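Local structure of poly A polymerase (Aquifex aeolicus, 4WBY) at residues Ile167-Ala170 and Leu171-Gly175; Arg205-Asn208 and Glu209-Ala213; Lys288-Leu291 and Glu292-Ala296. The protein adds the terminal adenosine to the 3' CC end of tRNA, using ATP and releasing diphosphate, with magnesium as cofactor. All blocks are in the same frame, centred on the assembly; numbering follows the deposited sequence.

Contact 1. Residues Ile167-Ala170 and Leu171-Gly175; sequences ILRA and LRFAG. With SO4 (sulfate ion), chain D.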
ATOM      1  N   ILE A 167     -11.571  -7.899  -7.068  1.00 11.85           N
ATOM      2  CA  ILE A 167     -11.544  -8.950  -6.050  1.00 12.30           C
ATOM      3  C   ILE A 167     -10.470  -8.634  -5.007  1.00 12.58           C
ATOM      4  O   ILE A 167     -10.722  -8.660  -3.798  1.00 14.05           O
ATOM      5  CB  ILE A 167     -11.270 -10.335  -6.675  1.00 12.74           C
ATOM      6  CG1 ILE A 167     -12.430 -10.755  -7.591  1.00 13.94           C
ATOM      7  CG2 ILE A 167     -10.987 -11.396  -5.599  1.00 14.93           C
ATOM      8  CD1 ILE A 167     -12.083 -11.921  -8.510  1.00 16.74           C
ATOM      9  N   LEU A 168      -9.262  -8.347  -5.480  1.00 12.91           N
ATOM     10  CA  LEU A 168      -8.174  -7.996  -4.574  1.00 12.68           C
ATOM     11  C   LEU A 168      -8.431  -6.651  -3.894  1.00 12.20           C
ATOM     12  O   LEU A 168      -8.160  -6.498  -2.698  1.00 14.09           O
ATOM     13  CB  LEU A 168      -6.827  -7.975  -5.314  1.00 14.01           C
ATOM     14  CG  LEU A 168      -6.323  -9.294  -5.905  1.00 16.88           C
ATOM     15  CD1 LEU A 168      -4.935  -9.090  -6.497  1.00 19.95           C
ATOM     16  CD2 LEU A 168      -6.315 -10.423  -4.884  1.00 20.53           C
ATOM     17  N   ARG A 169      -8.942  -5.676  -4.649  1.00 11.90           N
ATOM     18  CA  ARG A 169      -9.188  -4.346  -4.085  1.00 12.28           C
ATOM     19  C   ARG A 169     -10.201  -4.417  -2.944  1.00 11.77           C
ATOM     20  O   ARG A 169     -10.047  -3.729  -1.934  1.00 12.38           O
ATOM     21  CB  ARG A 169      -9.695  -3.375  -5.154  1.00 14.62           C
ATOM     22  CG  ARG A 169      -8.686  -3.054  -6.236  1.00 18.10           C
ATOM     23  CD  ARG A 169      -9.252  -2.063  -7.253  1.00 22.53           C
ATOM     24  NE  ARG A 169      -9.737  -0.834  -6.643  1.00 26.05           N
ATOM     25  CZ  ARG A 169      -9.007   0.267  -6.480  1.00 27.93           C
ATOM     26  NH1 ARG A 169      -7.736   0.296  -6.869  1.00 28.07           N
ATOM     27  NH2 ARG A 169      -9.550   1.341  -5.918  1.00 27.98           N
ATOM     28  N   ALA A 170     -11.229  -5.252  -3.103  1.00 11.56           N
ATOM     29  CA  ALA A 170     -12.242  -5.402  -2.055  1.00 11.42           C
ATOM     30  C   ALA A 170     -11.599  -5.811  -0.745  1.00 11.35           C
ATOM     31  O   ALA A 170     -11.962  -5.319   0.330  1.00 13.15           O
ATOM     32  CB  ALA A 170     -13.297  -6.424  -2.460  1.00 11.34           C
ATOM     33  N   LEU A 171     -10.638  -6.724  -0.839  1.00 12.26           N
ATOM     34  CA  LEU A 171      -9.996  -7.259   0.348  1.00 12.67           C
ATOM     35  C   LEU A 171      -9.022  -6.243   0.941  1.00 13.25           C
ATOM     36  O   LEU A 171      -8.862  -6.176   2.161  1.00 13.07           O
ATOM     37  CB  LEU A 171      -9.298  -8.580   0.007  1.00 13.06           C
ATOM     38  CG  LEU A 171     -10.232  -9.629  -0.617  1.00 12.86           C
ATOM     39  CD1 LEU A 171      -9.514 -10.959  -0.827  1.00 14.71           C
ATOM     40  CD2 LEU A 171     -11.503  -9.799   0.225  1.00 15.29           C
ATOM     41  N   ARG A 172      -8.397  -5.430   0.091  1.00 12.38           N
ATOM     42  CA  ARG A 172      -7.549  -4.348   0.600  1.00 12.17           C
ATOM     43  C   ARG A 172      -8.372  -3.352   1.425  1.00 12.95           C
ATOM     44  O   ARG A 172      -7.982  -2.992   2.539  1.00 13.79           O
ATOM     45  CB  ARG A 172      -6.817  -3.615  -0.525  1.00 12.81           C
ATOM     46  CG  ARG A 172      -6.088  -2.359  -0.037  1.00 15.55           C
ATOM     47  CD  ARG A 172      -4.976  -1.920  -0.994  1.00 17.86           C
ATOM     48  NE  ARG A 172      -5.444  -1.616  -2.346  1.00 16.40           N
ATOM     49  CZ  ARG A 172      -5.852  -0.421  -2.756  1.00 16.91           C
ATOM     50  NH1 ARG A 172      -5.879   0.607  -1.918  1.00 21.42           N
ATOM     51  NH2 ARG A 172      -6.234  -0.253  -4.015  1.00 18.97           N
ATOM     52  N   PHE A 173      -9.518  -2.917   0.898  1.00 12.28           N
ATOM     53  CA  PHE A 173     -10.331  -1.968   1.656  1.00 12.36           C
ATOM     54  C   PHE A 173     -10.951  -2.618   2.889  1.00 12.53           C
ATOM     55  O   PHE A 173     -11.013  -1.985   3.947  1.00 13.24           O
ATOM     56  CB  PHE A 173     -11.408  -1.333   0.770  1.00 12.67           C
ATOM     57  CG  PHE A 173     -10.841  -0.429  -0.290  1.00 13.13           C
ATOM     58  CD1 PHE A 173     -10.057   0.664   0.061  1.00 17.27           C
ATOM     59  CD2 PHE A 173     -11.062  -0.679  -1.631  1.00 15.99           C
ATOM     60  CE1 PHE A 173      -9.517   1.501  -0.912  1.00 16.53           C
ATOM     61  CE2 PHE A 173     -10.536   0.155  -2.605  1.00 18.31           C
ATOM     62  CZ  PHE A 173      -9.756   1.247  -2.247  1.00 17.34           C
ATOM     63  N   ALA A 174     -11.384  -3.875   2.773  1.00 12.46           N
ATOM     64  CA  ALA A 174     -11.941  -4.565   3.942  1.00 12.24           C
ATOM     65  C   ALA A 174     -10.902  -4.649   5.061  1.00 12.39           C
ATOM     66  O   ALA A 174     -11.203  -4.360   6.225  1.00 13.60           O
ATOM     67  CB  ALA A 174     -12.452  -5.965   3.569  1.00 13.28           C
ATOM     68  N   GLY A 175      -9.673  -5.026   4.715  1.00 12.79           N
ATOM     69  CA  GLY A 175      -8.627  -5.150   5.717  1.00 13.11           C
ATOM     70  C   GLY A 175      -8.177  -3.806   6.272  1.00 14.01           C
ATOM     71  O   GLY A 175      -7.962  -3.661   7.479  1.00 15.14           O
TER
HETATM   72  S   SO4 D2003      -7.176   4.580  -2.449  1.00 35.33           S
HETATM   73  O1  SO4 D2003      -8.557   5.066  -2.630  1.00 38.78           O
HETATM   74  O2  SO4 D2003      -6.902   4.537  -1.016  1.00 35.17           O
HETATM   75  O3  SO4 D2003      -6.997   3.256  -3.044  1.00 38.42           O
HETATM   76  O4  SO4 D2003      -6.270   5.538  -3.074  1.00 40.48           O
HETATM   77  O   HOH W   1      -6.459   2.364  -5.265  1.00 32.28           O
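Arg169 NH1 and Arg172 NH2 both donate to water 1, each across 2.9 Å, and the water in turn donates to O3 of the sulfate. Arg172 also holds O3 directly: its NH1 reaches that oxygen at 3.1 Å in a nearly straight bond (173° at the hydrogen). Arg176 and Arg35 bind the same ion. The two side chains lie alongside each other, but their guanidinium planes are 88° apart. Arg172 NH2 lies over one face of the Arg169 group, 3.3 Å from its NH1, while NH1 sits at the edge of the Arg172 group; the anion probably offsets their like charges. Each has a second mate as well, since NE of Arg169 is salt-bridged to Asp119 and NE of Arg172 to Glu209. The residues belong to helix 165-177, whose first eight residues lie in an ATP-binding run that overlaps the EDxxR signature of class II nucleotidyltransferases, and the sulfate, probably from the crystallisation liquor, marks a cationic pocket along it. With CG of Arg172 opposite its own N and the chain bent at chi3 (59°), the head of this arginine turns back to meet Arg169, three residues earlier. Phe173 lies beside Arg169, its ring edge carrying Arg169 NH2 3.7 Å from CE2 and O3 of the sulfate 3.5 Å from CZ. Phe173 N donates to Arg169 O at 3.0 Å. Away from the pocket the helix is apolar: Leu171 CG rests 3.4 Å from Ile167 O, and Ile167, Ala170 and Leu171 all pack on Leu189 of helix 183-194.

Contact 2. Residues Arg205-Asn208 and Glu209-Ala213; sequences RLIN and EIKLA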
ATOM      1  N   ARG A 205      -2.081  -5.618 -13.831  1.00 20.37           N
ATOM      2  CA  ARG A 205      -2.995  -4.924 -12.934  1.00 20.13           C
ATOM      3  C   ARG A 205      -3.156  -5.670 -11.607  1.00 18.03           C
ATOM      4  O   ARG A 205      -3.289  -5.041 -10.556  1.00 18.33           O
ATOM      5  CB  ARG A 205      -4.343  -4.703 -13.621  1.00 23.88           C
ATOM      6  CG  ARG A 205      -4.224  -3.717 -14.772  1.00 28.98           C
ATOM      7  CD  ARG A 205      -5.564  -3.318 -15.356  1.00 31.17           C
ATOM      8  NE  ARG A 205      -6.408  -2.629 -14.387  1.00 32.25           N
ATOM      9  CZ  ARG A 205      -7.611  -3.055 -14.011  1.00 31.96           C
ATOM     10  NH1 ARG A 205      -8.121  -4.159 -14.543  1.00 35.56           N
ATOM     11  NH2 ARG A 205      -8.311  -2.371 -13.120  1.00 34.34           N
ATOM     12  N   LEU A 206      -3.122  -7.001 -11.642  1.00 16.86           N
ATOM     13  CA  LEU A 206      -3.132  -7.776 -10.397  1.00 17.19           C
ATOM     14  C   LEU A 206      -1.884  -7.492  -9.570  1.00 18.13           C
ATOM     15  O   LEU A 206      -1.959  -7.283  -8.360  1.00 18.12           O
ATOM     16  CB  LEU A 206      -3.227  -9.277 -10.675  1.00 20.45           C
ATOM     17  CG  LEU A 206      -4.528  -9.790 -11.280  1.00 21.38           C
ATOM     18  CD1 LEU A 206      -4.467 -11.301 -11.483  1.00 24.72           C
ATOM     19  CD2 LEU A 206      -5.712  -9.406 -10.395  1.00 24.32           C
ATOM     20  N   ILE A 207      -0.731  -7.495 -10.233  1.00 18.48           N
ATOM     21  CA  ILE A 207       0.538  -7.248  -9.559  1.00 20.23           C
ATOM     22  C   ILE A 207       0.540  -5.846  -8.941  1.00 19.85           C
ATOM     23  O   ILE A 207       0.962  -5.666  -7.790  1.00 19.47           O
ATOM     24  CB  ILE A 207       1.736  -7.413 -10.531  1.00 21.61           C
ATOM     25  CG1 ILE A 207       2.169  -8.887 -10.651  1.00 31.58           C
ATOM     26  CG2 ILE A 207       2.954  -6.619 -10.051  1.00 24.10           C
ATOM     27  CD1 ILE A 207       1.077  -9.886 -10.871  1.00 38.47           C
ATOM     28  N   ASN A 208       0.036  -4.861  -9.682  1.00 18.56           N
ATOM     29  CA  ASN A 208      -0.020  -3.498  -9.165  1.00 18.55           C
ATOM     30  C   ASN A 208      -0.872  -3.415  -7.909  1.00 17.17           C
ATOM     31  O   ASN A 208      -0.560  -2.670  -6.984  1.00 18.28           O
ATOM     32  CB  ASN A 208      -0.558  -2.526 -10.220  1.00 23.69           C
ATOM     33  CG  ASN A 208       0.438  -2.252 -11.322  1.00 33.13           C
ATOM     34  OD1 ASN A 208       1.639  -2.477 -11.163  1.00 35.89           O
ATOM     35  ND2 ASN A 208      -0.056  -1.748 -12.450  1.00 38.04           N
ATOM     36  N   GLU A 209      -1.947  -4.193  -7.867  1.00 15.65           N
ATOM     37  CA  GLU A 209      -2.829  -4.152  -6.709  1.00 16.14           C
ATOM     38  C   GLU A 209      -2.166  -4.823  -5.499  1.00 16.56           C
ATOM     39  O   GLU A 209      -2.310  -4.350  -4.368  1.00 16.79           O
ATOM     40  CB  GLU A 209      -4.181  -4.794  -7.051  1.00 17.18           C
ATOM     41  CG  GLU A 209      -5.122  -4.989  -5.877  1.00 18.16           C
ATOM     42  CD  GLU A 209      -5.401  -3.725  -5.077  1.00 16.61           C
ATOM     43  OE1 GLU A 209      -5.374  -2.602  -5.629  1.00 18.57           O
ATOM     44  OE2 GLU A 209      -5.661  -3.863  -3.872  1.00 17.44           O
ATOM     45  N   ILE A 210      -1.398  -5.893  -5.724  1.00 16.62           N
ATOM     46  CA  ILE A 210      -0.683  -6.513  -4.606  1.00 15.73           C
ATOM     47  C   ILE A 210       0.367  -5.541  -4.059  1.00 14.97           C
ATOM     48  O   ILE A 210       0.582  -5.458  -2.843  1.00 16.53           O
ATOM     49  CB  ILE A 210      -0.028  -7.843  -5.010  1.00 17.16           C
ATOM     50  CG1 ILE A 210      -1.111  -8.841  -5.428  1.00 18.76           C
ATOM     51  CG2 ILE A 210       0.788  -8.415  -3.855  1.00 17.83           C
ATOM     52  CD1 ILE A 210      -0.569 -10.171  -5.957  1.00 22.59           C
ATOM     53  N   LYS A 211       0.999  -4.783  -4.954  1.00 16.46           N
ATOM     54  CA  LYS A 211       1.974  -3.779  -4.536  1.00 17.16           C
ATOM     55  C   LYS A 211       1.309  -2.711  -3.671  1.00 16.33           C
ATOM     56  O   LYS A 211       1.908  -2.227  -2.719  1.00 18.70           O
ATOM     57  CB  LYS A 211       2.664  -3.150  -5.759  1.00 17.73           C
ATOM     58  CG  LYS A 211       3.568  -4.145  -6.505  1.00 21.05           C
ATOM     59  CD  LYS A 211       3.948  -3.671  -7.896  1.00 26.50           C
ATOM     60  CE  LYS A 211       4.828  -2.443  -7.843  1.00 32.29           C
ATOM     61  NZ  LYS A 211       5.261  -2.042  -9.210  1.00 37.11           N
ATOM     62  N   LEU A 212       0.065  -2.350  -3.986  1.00 16.44           N
ATOM     63  CA  LEU A 212      -0.657  -1.397  -3.144  1.00 15.85           C
ATOM     64  C   LEU A 212      -0.981  -2.004  -1.780  1.00 15.57           C
ATOM     65  O   LEU A 212      -0.859  -1.335  -0.748  1.00 17.00           O
ATOM     66  CB  LEU A 212      -1.943  -0.914  -3.832  1.00 16.77           C
ATOM     67  CG  LEU A 212      -1.701  -0.012  -5.046  1.00 18.38           C
ATOM     68  CD1 LEU A 212      -3.017   0.402  -5.692  1.00 19.92           C
ATOM     69  CD2 LEU A 212      -0.894   1.223  -4.671  1.00 21.07           C
ATOM     70  N   ALA A 213      -1.379  -3.271  -1.767  1.00 15.03           N
ATOM     71  CA  ALA A 213      -1.720  -3.923  -0.507  1.00 14.96           C
ATOM     72  C   ALA A 213      -0.530  -3.982   0.449  1.00 14.13           C
ATOM     73  O   ALA A 213      -0.692  -3.770   1.659  1.00 15.03           O
ATOM     74  CB  ALA A 213      -2.261  -5.323  -0.763  1.00 16.37           C
TER
HETATM   75  O   HOH W   2       2.825  -0.349  -9.661  1.00 54.58           O
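Helix 203-214 carries an ATP-site residue, Arg205, close to its start, and side chains three and four residues apart meet along its length. Asn208 and Lys211 lie alongside each other and point the same way. Their polar ends, OD1 and NZ, are 4.1 Å apart and joined through water 2, which donates to OD1 at 2.9 Å and accepts from NZ at 3.0 Å. A bend in the lysine at chi3 (66°) carries CE and NZ toward this water. Lys211 CD lies 3.8 Å from Ile207 CG2, one helical turn back, and the aliphatic part of Lys211 joins Ile207 and Ile210 against Met294. Ile210 CG1 sits 3.4 Å from Leu206 O. On a different side of the helix Arg205 and Glu209 are linked through their backbones, Glu209 N donating to Arg205 O at 3.1 Å, while their side chains serve separate partners: Arg205 is salt-bridged to Asp163 of the ATP site, and the buried carboxylate of Glu209 is turned to Arg172. This is an amphipathic helix beside the ATP site, its apolar face packed inward and Asn208 and Lys211 set toward solvent.

Contact 3. Residues Lys288-Leu291 and Glu292-Ala296; sequences KHFL and EEMSA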
ATOM      1  N   LYS A 288      12.292 -15.516  -7.401  1.00 31.31           N
ATOM      2  CA  LYS A 288      13.096 -14.465  -8.014  1.00 32.22           C
ATOM      3  C   LYS A 288      12.308 -13.761  -9.114  1.00 32.51           C
ATOM      4  O   LYS A 288      12.262 -12.531  -9.161  1.00 31.86           O
ATOM      5  CB  LYS A 288      14.402 -15.055  -8.572  1.00 33.08           C
ATOM      6  CG  LYS A 288      15.264 -14.094  -9.381  1.00 33.42           C
ATOM      7  CD  LYS A 288      16.561 -14.775  -9.841  1.00 35.47           C
ATOM      8  CE  LYS A 288      17.413 -13.850 -10.696  1.00 40.02           C
ATOM      9  NZ  LYS A 288      16.822 -13.629 -12.046  1.00 45.27           N
ATOM     10  N   HIS A 289      11.681 -14.553  -9.985  1.00 32.34           N
ATOM     11  CA  HIS A 289      10.878 -14.016 -11.079  1.00 34.44           C
ATOM     12  C   HIS A 289       9.685 -13.206 -10.580  1.00 31.34           C
ATOM     13  O   HIS A 289       9.364 -12.155 -11.141  1.00 31.98           O
ATOM     14  CB  HIS A 289      10.384 -15.142 -11.992  1.00 39.02           C
ATOM     15  CG  HIS A 289       9.503 -14.669 -13.107  1.00 45.73           C
ATOM     16  ND1 HIS A 289      10.001 -14.081 -14.249  1.00 49.49           N
ATOM     17  CD2 HIS A 289       8.157 -14.683 -13.247  1.00 47.77           C
ATOM     18  CE1 HIS A 289       9.000 -13.759 -15.049  1.00 51.71           C
ATOM     19  NE2 HIS A 289       7.870 -14.114 -14.465  1.00 51.70           N
ATOM     20  N   PHE A 290       9.023 -13.696  -9.535  1.00 29.14           N
ATOM     21  CA  PHE A 290       7.870 -12.995  -8.979  1.00 27.42           C
ATOM     22  C   PHE A 290       8.295 -11.640  -8.413  1.00 24.65           C
ATOM     23  O   PHE A 290       7.630 -10.628  -8.637  1.00 23.63           O
ATOM     24  CB  PHE A 290       7.182 -13.832  -7.896  1.00 29.35           C
ATOM     25  CG  PHE A 290       6.024 -13.131  -7.237  1.00 31.06           C
ATOM     26  CD1 PHE A 290       4.871 -12.852  -7.950  1.00 32.62           C
ATOM     27  CD2 PHE A 290       6.089 -12.749  -5.906  1.00 31.91           C
ATOM     28  CE1 PHE A 290       3.808 -12.203  -7.349  1.00 33.63           C
ATOM     29  CE2 PHE A 290       5.022 -12.104  -5.299  1.00 32.72           C
ATOM     30  CZ  PHE A 290       3.887 -11.828  -6.023  1.00 31.90           C
ATOM     31  N   LEU A 291       9.417 -11.607  -7.702  1.00 23.02           N
ATOM     32  CA  LEU A 291       9.868 -10.335  -7.143  1.00 21.28           C
ATOM     33  C   LEU A 291      10.257  -9.362  -8.253  1.00 23.98           C
ATOM     34  O   LEU A 291      10.038  -8.164  -8.123  1.00 22.87           O
ATOM     35  CB  LEU A 291      11.031 -10.535  -6.169  1.00 20.04           C
ATOM     36  CG  LEU A 291      10.656 -11.278  -4.878  1.00 19.94           C
ATOM     37  CD1 LEU A 291      11.907 -11.539  -4.053  1.00 21.08           C
ATOM     38  CD2 LEU A 291       9.620 -10.516  -4.057  1.00 20.22           C
ATOM     39  N   GLU A 292      10.815  -9.872  -9.346  1.00 26.20           N
ATOM     40  CA  GLU A 292      11.122  -9.017 -10.488  1.00 30.67           C
ATOM     41  C   GLU A 292       9.831  -8.499 -11.137  1.00 30.38           C
ATOM     42  O   GLU A 292       9.748  -7.342 -11.548  1.00 31.30           O
ATOM     43  CB  GLU A 292      11.990  -9.773 -11.496  1.00 33.80           C
ATOM     44  CG  GLU A 292      13.403 -10.015 -10.970  1.00 34.90           C
ATOM     45  CD  GLU A 292      14.263 -10.858 -11.890  1.00 40.81           C
ATOM     46  OE1 GLU A 292      13.744 -11.403 -12.887  1.00 42.22           O
ATOM     47  OE2 GLU A 292      15.470 -10.973 -11.605  1.00 43.78           O
ATOM     48  N   GLU A 293       8.821  -9.356 -11.211  1.00 29.14           N
ATOM     49  CA  GLU A 293       7.517  -8.962 -11.727  1.00 29.47           C
ATOM     50  C   GLU A 293       6.887  -7.868 -10.858  1.00 26.54           C
ATOM     51  O   GLU A 293       6.190  -6.975 -11.348  1.00 27.57           O
ATOM     52  CB  GLU A 293       6.606 -10.184 -11.793  1.00 35.39           C
ATOM     53  CG  GLU A 293       5.269  -9.937 -12.414  1.00 41.15           C
ATOM     54  CD  GLU A 293       4.587 -11.229 -12.798  1.00 43.36           C
ATOM     55  OE1 GLU A 293       4.806 -12.251 -12.110  1.00 44.38           O
ATOM     56  OE2 GLU A 293       3.850 -11.225 -13.798  1.00 44.84           O
ATOM     57  N   MET A 294       7.141  -7.958  -9.559  1.00 23.80           N
ATOM     58  CA  MET A 294       6.675  -6.972  -8.594  1.00 22.14           C
ATOM     59  C   MET A 294       7.527  -5.696  -8.583  1.00 22.64           C
ATOM     60  O   MET A 294       7.232  -4.771  -7.831  1.00 21.82           O
ATOM     61  CB  MET A 294       6.672  -7.582  -7.186  1.00 21.22           C
ATOM     62  CG  MET A 294       5.609  -8.667  -6.957  1.00 22.67           C
ATOM     63  SD  MET A 294       3.965  -7.978  -6.699  1.00 23.21           S
ATOM     64  CE  MET A 294       4.162  -7.342  -5.037  1.00 23.01           C
ATOM     65  N   SER A 295       8.580  -5.658  -9.403  1.00 22.37           N
ATOM     66  CA  SER A 295       9.557  -4.567  -9.372  1.00 24.68           C
ATOM     67  C   SER A 295      10.048  -4.318  -7.945  1.00 22.37           C
ATOM     68  O   SER A 295      10.182  -3.170  -7.507  1.00 22.63           O
ATOM     69  CB  SER A 295       8.971  -3.277  -9.957  1.00 28.40           C
ATOM     70  OG  SER A 295       8.622  -3.438 -11.322  1.00 30.10           O
ATOM     71  N   ALA A 296      10.312  -5.397  -7.216  1.00 19.48           N
ATOM     72  CA  ALA A 296      10.773  -5.273  -5.839  1.00 17.61           C
ATOM     73  C   ALA A 296      12.087  -4.500  -5.759  1.00 17.12           C
ATOM     74  O   ALA A 296      12.937  -4.611  -6.645  1.00 18.90           O
ATOM     75  CB  ALA A 296      10.927  -6.649  -5.202  1.00 18.95           C
TER
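Phe290 and Met294 form the tight, buried part of this contact, at the C-terminal end of helix 284-293, which closes in a Schellman motif. Ser295 takes positive phi, and two backbone bonds seal the turn: Ala296 N to Leu291 O at 2.9 Å and Ser295 N to Glu292 O at 3.0 Å. The turn sets Ala296 CB 4.0 Å from Leu291 CB. The Phe290 ring, swung opposite its backbone N (chi1 177°), runs beside Met294, whose CG makes a CH-pi contact over one face, 3.9 Å from the centroid and 17° off the normal. Met294 SD is 4.6 Å from the centroid of the Phe290 ring, obliquely placed, a Met-aromatic contact. With an alanine at Phe290, the methionine would probably lose the surface that holds its CG and SD, and a gap would be likely to open beside Leu275 and Ile236, which the Phe290 side chain also touches. Glu293, partly exposed, turns its carboxylate to Arg203. The solvent side is looser, formed by long, exposed chains. There Lys288 reaches Glu292, one helical turn on, in a salt bridge: NZ meets OE2 on its syn side at 3.0 Å, 33° out of the carboxylate plane.

In the fold
The three contacts follow in series along the chain, on helices 165-177, 203-214 and 284-293, in the helical part of the chain. Contacts 1 and 2 have centres 11 Å apart and touch through the 2.7 Å salt bridge of Arg172 NE with Glu209 OE2. Contact 2 touches contact 3 on another side, with centres 12 Å apart and Ile210 CG2 3.7 Å from Met294 CE. Contacts 1 and 3, centred 22 Å apart, do not meet, so helix 203-214 is the layer between them. It meets the ATP-binding helix through a salt bridge and apolar packing, and the end of helix 284-293 mainly through apolar side chains, thereby joining the ATP site to the helices that follow.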